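Local structure of O-methyltransferase family 2 (Planctopirus limnophila, 5I2H) at residues A[70-75]-A[313-318]; A[27-32]-A[75-80]. The protein probably transfers methyl groups from S-adenosyl-L-methionine to hydroxyl groups of small molecules as a dimer, and binds the flavone apigenin in this crystal. All blocks are in the same frame, centred on the assembly; numbering follows the deposited sequence. Where two conformers were deposited one is given.

Contact 1. Residues A[70-75]-A[313-318]; sequences LVTGLC and EIALYS. With AGI (5,7-dihydroxy-2-(4-hydroxyphenyl)-4H-chromen-4-one), chain C.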
loop_
_atom_site.group_PDB
_atom_site.type_symbol
_atom_site.label_atom_id
_atom_site.label_comp_id
_atom_site.label_asym_id
_atom_site.label_seq_id
_atom_site.Cartn_x
_atom_site.Cartn_y
_atom_site.Cartn_z
ATOM N N LEU A 70 -11.682 -1.589 -11.372
ATOM C CA LEU A 70 -11.579 -2.800 -10.563
ATOM C C LEU A 70 -10.752 -3.850 -11.287
ATOM O O LEU A 70 -9.835 -4.447 -10.703
ATOM C CB LEU A 70 -12.989 -3.321 -10.243
ATOM C CG LEU A 70 -13.013 -4.613 -9.419
ATOM C CD1 LEU A 70 -14.131 -4.623 -8.371
ATOM C CD2 LEU A 70 -13.213 -5.782 -10.336
ATOM N N VAL A 71 -11.049 -4.071 -12.572
ATOM C CA VAL A 71 -10.325 -5.087 -13.330
ATOM C C VAL A 71 -8.869 -4.690 -13.498
ATOM O O VAL A 71 -7.959 -5.525 -13.345
ATOM C CB VAL A 71 -11.006 -5.340 -14.688
ATOM C CG1 VAL A 71 -10.062 -6.124 -15.632
ATOM C CG2 VAL A 71 -12.317 -6.093 -14.478
ATOM N N THR A 72 -8.615 -3.421 -13.839
ATOM C CA THR A 72 -7.238 -2.964 -13.977
ATOM C C THR A 72 -6.460 -3.134 -12.677
ATOM O O THR A 72 -5.309 -3.601 -12.686
ATOM C CB THR A 72 -7.226 -1.505 -14.452
ATOM O OG1 THR A 72 -7.747 -1.477 -15.785
ATOM C CG2 THR A 72 -5.824 -0.885 -14.432
ATOM N N GLY A 73 -7.066 -2.783 -11.543
ATOM C CA GLY A 73 -6.364 -2.952 -10.270
ATOM C C GLY A 73 -6.023 -4.408 -9.979
ATOM O O GLY A 73 -4.899 -4.744 -9.560
ATOM N N LEU A 74 -6.988 -5.298 -10.198
ATOM C CA LEU A 74 -6.740 -6.696 -9.884
ATOM C C LEU A 74 -5.787 -7.331 -10.890
ATOM O O LEU A 74 -4.983 -8.185 -10.506
ATOM C CB LEU A 74 -8.064 -7.484 -9.812
ATOM C CG LEU A 74 -9.022 -7.002 -8.710
ATOM C CD1 LEU A 74 -10.397 -7.685 -8.835
ATOM C CD2 LEU A 74 -8.419 -7.181 -7.307
ATOM N N CYS A 75 -5.838 -6.917 -12.167
ATOM C CA CYS A 75 -4.828 -7.372 -13.113
ATOM C C CYS A 75 -3.440 -6.932 -12.680
ATOM O O CYS A 75 -2.473 -7.711 -12.759
ATOM C CB CYS A 75 -5.119 -6.815 -14.512
ATOM S SG CYS A 75 -6.495 -7.646 -15.391
ATOM N N GLU A 313 1.410 0.824 -9.790
ATOM C CA GLU A 313 1.328 2.119 -9.122
ATOM C C GLU A 313 0.307 3.034 -9.809
ATOM O O GLU A 313 -0.374 3.815 -9.121
ATOM C CB GLU A 313 2.710 2.774 -9.021
ATOM C CG GLU A 313 3.393 3.004 -10.328
ATOM C CD GLU A 313 4.228 1.796 -10.828
ATOM O OE1 GLU A 313 4.059 0.645 -10.359
ATOM O OE2 GLU A 313 5.079 2.039 -11.717
ATOM N N ILE A 314 0.133 2.907 -11.140
ATOM C CA ILE A 314 -0.853 3.740 -11.847
ATOM C C ILE A 314 -2.251 3.176 -11.622
ATOM O O ILE A 314 -3.223 3.941 -11.499
ATOM C CB ILE A 314 -0.522 3.866 -13.351
ATOM C CG1 ILE A 314 0.896 4.410 -13.555
ATOM C CG2 ILE A 314 -1.524 4.777 -14.084
ATOM C CD1 ILE A 314 1.210 5.630 -12.704
ATOM N N ALA A 315 -2.374 1.849 -11.508
ATOM C CA ALA A 315 -3.685 1.259 -11.247
ATOM C C ALA A 315 -4.201 1.672 -9.862
ATOM O O ALA A 315 -5.414 1.903 -9.677
ATOM C CB ALA A 315 -3.598 -0.263 -11.395
ATOM N N LEU A 316 -3.306 1.796 -8.881
ATOM C CA LEU A 316 -3.761 2.241 -7.559
ATOM C C LEU A 316 -4.101 3.725 -7.567
ATOM O O LEU A 316 -5.104 4.143 -6.980
ATOM C CB LEU A 316 -2.712 1.925 -6.483
ATOM C CG LEU A 316 -2.435 0.411 -6.295
ATOM C CD1 LEU A 316 -1.438 0.187 -5.142
ATOM C CD2 LEU A 316 -3.767 -0.373 -6.015
ATOM N N TYR A 317 -3.271 4.537 -8.216
ATOM C CA TYR A 317 -3.586 5.955 -8.364
ATOM C C TYR A 317 -4.909 6.136 -9.103
ATOM O O TYR A 317 -5.710 7.021 -8.759
ATOM C CB TYR A 317 -2.423 6.640 -9.081
ATOM C CG TYR A 317 -2.598 8.109 -9.309
ATOM C CD1 TYR A 317 -3.204 8.918 -8.360
ATOM C CD2 TYR A 317 -2.114 8.692 -10.459
ATOM C CE1 TYR A 317 -3.338 10.280 -8.570
ATOM C CE2 TYR A 317 -2.247 10.052 -10.682
ATOM C CZ TYR A 317 -2.874 10.830 -9.741
ATOM O OH TYR A 317 -2.984 12.182 -9.957
ATOM N N SER A 318 -5.177 5.274 -10.095
ATOM C CA SER A 318 -6.458 5.312 -10.806
ATOM C C SER A 318 -7.647 5.097 -9.867
ATOM O O SER A 318 -8.700 5.735 -10.027
ATOM C CB SER A 318 -6.451 4.260 -11.907
ATOM O OG SER A 318 -7.512 4.526 -12.796
HETATM C CAG AGI C . -8.531 15.751 -4.139
HETATM C CAE AGI C . -9.211 15.836 -2.927
HETATM C CAM AGI C . -10.532 16.273 -2.925
HETATM O OAB AGI C . -11.182 16.344 -1.726
HETATM C CAF AGI C . -11.172 16.625 -4.126
HETATM C CAH AGI C . -10.488 16.537 -5.344
HETATM C CAP AGI C . -9.163 16.098 -5.338
HETATM C CAQ AGI C . -8.324 15.958 -6.560
HETATM O OAL AGI C . -7.167 15.251 -6.329
HETATM C CAJ AGI C . -8.646 16.483 -7.824
HETATM C CAR AGI C . -7.769 16.281 -8.907
HETATM O OAA AGI C . -8.031 16.758 -10.038
HETATM C CAT AGI C . -6.491 15.509 -8.676
HETATM C CAS AGI C . -6.248 14.997 -7.307
HETATM C CAK AGI C . -5.108 14.272 -7.006
HETATM C CAN AGI C . -4.174 14.019 -7.992
HETATM O OAC AGI C . -3.072 13.322 -7.631
HETATM C CAI AGI C . -4.331 14.477 -9.309
HETATM C CAO AGI C . -5.439 15.208 -9.704
HETATM O OAD AGI C . -5.525 15.612 -10.984
#
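A315 and the T72–G73 step make a compact helix-to-helix contact between two folds: helix 64-76 belongs to the winged-helix dimerisation domain, helix 312-324 to the Rossmann-like methyltransferase domain. It illustrates how small residues bring helices close. G73 has no side chain, and its CA lies 5.1 Å from A315 CA, so the A315 methyl comes down onto the glycine backbone, CB standing 4.0 Å from G73 CA. Alongside, the same methyl meets the T72 methyl. T72 is turned to make this possible: CG2 is anti to its own backbone N, while OG1, beside that N (chi1 -67°), gives its proton chiefly to L308 O, with Q68 O also in bonding range. One branch thus packs apolar against alanine and the other, though buried, has its polar needs met.

Away from this narrow patch the fit is looser. L316 CD2 stays 5.6 Å from G73 CA, and S318 CB 5.8 Å from T72 CG2; S318 OG is instead hydrogen-bonded to A329 N. Y317, swung anti to its backbone N (chi1 180°), carries its ring from helix 312-324 into the apigenin pocket. Its hydroxyl, whose place is less sure, probably bonds to apigenin OAC and also to R168 NH1. The tight side, by contrast, closes with A315 CB 3.8 Å from T72 CG2.

Contact 2. Residues A[27-32]-A[75-80]; sequences NFATEL and CAMQLL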
loop_
_atom_site.group_PDB
_atom_site.type_symbol
_atom_site.label_atom_id
_atom_site.label_comp_id
_atom_site.label_asym_id
_atom_site.label_seq_id
_atom_site.Cartn_x
_atom_site.Cartn_y
_atom_site.Cartn_z
ATOM N N ASN A 27 -3.201 2.212 0.552
ATOM C CA ASN A 27 -4.545 1.905 1.058
ATOM C C ASN A 27 -5.462 1.377 -0.039
ATOM O O ASN A 27 -6.367 0.584 0.253
ATOM C CB ASN A 27 -5.222 3.136 1.679
ATOM C CG ASN A 27 -5.459 4.234 0.637
ATOM O OD1 ASN A 27 -4.497 4.805 0.110
ATOM N ND2 ASN A 27 -6.726 4.503 0.309
ATOM N N PHE A 28 -5.285 1.841 -1.285
ATOM C CA PHE A 28 -6.189 1.382 -2.330
ATOM C C PHE A 28 -5.954 -0.069 -2.688
ATOM O O PHE A 28 -6.882 -0.712 -3.197
ATOM C CB PHE A 28 -6.102 2.288 -3.560
ATOM C CG PHE A 28 -6.719 3.619 -3.304
ATOM C CD1 PHE A 28 -8.099 3.728 -3.214
ATOM C CD2 PHE A 28 -5.916 4.747 -3.065
ATOM C CE1 PHE A 28 -8.695 4.961 -2.945
ATOM C CE2 PHE A 28 -6.493 5.985 -2.788
ATOM C CZ PHE A 28 -7.899 6.088 -2.714
ATOM N N ALA A 29 -4.751 -0.605 -2.441
ATOM C CA ALA A 29 -4.545 -2.046 -2.579
ATOM C C ALA A 29 -5.363 -2.814 -1.541
ATOM O O ALA A 29 -6.130 -3.726 -1.882
ATOM C CB ALA A 29 -3.052 -2.377 -2.447
ATOM N N THR A 30 -5.255 -2.413 -0.270
ATOM C CA THR A 30 -6.036 -3.061 0.785
ATOM C C THR A 30 -7.528 -2.976 0.488
ATOM O O THR A 30 -8.257 -3.969 0.577
ATOM C CB THR A 30 -5.750 -2.372 2.118
ATOM O OG1 THR A 30 -4.343 -2.338 2.313
ATOM C CG2 THR A 30 -6.460 -3.086 3.284
ATOM N N GLU A 31 -7.995 -1.780 0.146
ATOM C CA GLU A 31 -9.423 -1.572 -0.069
ATOM C C GLU A 31 -9.938 -2.346 -1.279
ATOM O O GLU A 31 -11.033 -2.923 -1.231
ATOM C CB GLU A 31 -9.700 -0.083 -0.222
ATOM C CG GLU A 31 -9.490 0.654 1.111
ATOM C CD GLU A 31 -9.248 2.168 0.922
ATOM O OE1 GLU A 31 -9.435 2.688 -0.200
ATOM O OE2 GLU A 31 -8.888 2.847 1.899
ATOM N N LEU A 32 -9.188 -2.372 -2.379
ATOM C CA LEU A 32 -9.683 -3.112 -3.536
ATOM C C LEU A 32 -9.708 -4.616 -3.253
ATOM O O LEU A 32 -10.623 -5.323 -3.694
ATOM C CB LEU A 32 -8.849 -2.814 -4.776
ATOM C CG LEU A 32 -9.415 -3.476 -6.064
ATOM C CD1 LEU A 32 -10.814 -2.992 -6.411
ATOM C CD2 LEU A 32 -8.539 -3.194 -7.237
ATOM N N CYS A 75 -5.838 -6.917 -12.167
ATOM C CA CYS A 75 -4.828 -7.372 -13.113
ATOM C C CYS A 75 -3.440 -6.932 -12.680
ATOM O O CYS A 75 -2.473 -7.711 -12.759
ATOM C CB CYS A 75 -5.119 -6.815 -14.512
ATOM S SG CYS A 75 -6.495 -7.646 -15.391
ATOM N N ALA A 76 -3.321 -5.669 -12.222
ATOM C CA ALA A 76 -2.020 -5.137 -11.864
ATOM C C ALA A 76 -1.433 -5.851 -10.653
ATOM O O ALA A 76 -0.204 -5.909 -10.523
ATOM C CB ALA A 76 -2.120 -3.632 -11.601
HETATM N N MSE A 77 -2.285 -6.401 -9.779
HETATM C CA MSE A 77 -1.855 -7.166 -8.607
HETATM C C MSE A 77 -1.628 -8.645 -8.957
HETATM O O MSE A 77 -1.423 -9.470 -8.070
HETATM C CB MSE A 77 -2.895 -7.052 -7.494
HETATM C CG MSE A 77 -2.850 -5.710 -6.759
HETATM SE SE MSE A 77 -4.145 -5.643 -5.259
HETATM C CE MSE A 77 -5.391 -4.459 -6.105
ATOM N N GLN A 78 -1.703 -8.967 -10.258
ATOM C CA GLN A 78 -1.435 -10.313 -10.781
ATOM C C GLN A 78 -2.480 -11.315 -10.289
ATOM O O GLN A 78 -2.190 -12.495 -10.042
ATOM C CB GLN A 78 -0.021 -10.776 -10.435
ATOM C CG GLN A 78 1.051 -9.806 -10.882
ATOM C CD GLN A 78 2.293 -10.524 -11.347
ATOM O OE1 GLN A 78 2.993 -11.146 -10.553
ATOM N NE2 GLN A 78 2.551 -10.480 -12.651
ATOM N N LEU A 79 -3.719 -10.844 -10.162
ATOM C CA LEU A 79 -4.820 -11.687 -9.696
ATOM C C LEU A 79 -5.832 -11.999 -10.786
ATOM O O LEU A 79 -6.502 -13.037 -10.728
ATOM C CB LEU A 79 -5.534 -11.021 -8.515
ATOM C CG LEU A 79 -4.619 -10.766 -7.313
ATOM C CD1 LEU A 79 -5.356 -9.956 -6.243
ATOM C CD2 LEU A 79 -4.083 -12.103 -6.761
ATOM N N LEU A 80 -5.974 -11.106 -11.761
ATOM C CA LEU A 80 -6.726 -11.392 -12.973
ATOM C C LEU A 80 -5.799 -11.278 -14.172
ATOM O O LEU A 80 -4.717 -10.681 -14.109
ATOM C CB LEU A 80 -7.913 -10.441 -13.149
ATOM C CG LEU A 80 -8.953 -10.333 -12.038
ATOM C CD1 LEU A 80 -10.071 -9.357 -12.433
ATOM C CD2 LEU A 80 -9.539 -11.654 -11.710
#
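M77, a selenomethionine here, reaches over to A29 and L32 from the turn after helix 64-76, within the winged-helix dimerisation domain. That helix closes in a Schellman motif: Q78, with positive phi, is the C-prime residue, and its N bonds to C75 O at 2.9 Å. M77 is the first residue to leave helical geometry, and the chain turns off at Q78 behind it.

In the described one of two modelled conformers, M77 CB is directed toward 27-32, and neither CB nor CG touches those residues. CG is anti to the carbonyl carbon, and the chain stays extended through chi2 (-177°), which carries the selenium across to helix 26-39. SE is the first atom to arrive, 4.4 Å from A29 CB. Rotation about the CG-SE bond (chi3 -107°) then turns CE out of the extended line and brings it against L32, 4.1 Å from L32 CB, with A29 O at 4.3 Å. CE meets the L32 side chain at a slant, and L32 also packs on L70 and L74. L33 touches M77 within the chain, and L23 of the second subunit adds to its apolar surroundings.

The closest meeting across the contact, in this conformer, is methyl to methyl, M77 CE to L32 CD2 at 3.6 Å.

In the fold
Contact 1 uses helix 64-76 and contact 2 the turn that follows it; they share C75 and have centres about 6 Å apart. Contact 1 joins this helix to the methyltransferase domain, whereas contact 2 joins the turn to helix 26-39, and they are physically continuous: A315 CB packs on A76 CB at 3.7 Å, L316 CD2 reaches A29 N at 3.7 Å, and L74 O probably accepts a hydrogen bond from L79 N at 3.0 Å. Helix 312-324 extends this cluster to the apigenin site through Y317 and L324. H273 and R168 of the same chain, and Y109 of the second subunit, also bond to the ligand, which ties the pocket to the dimer.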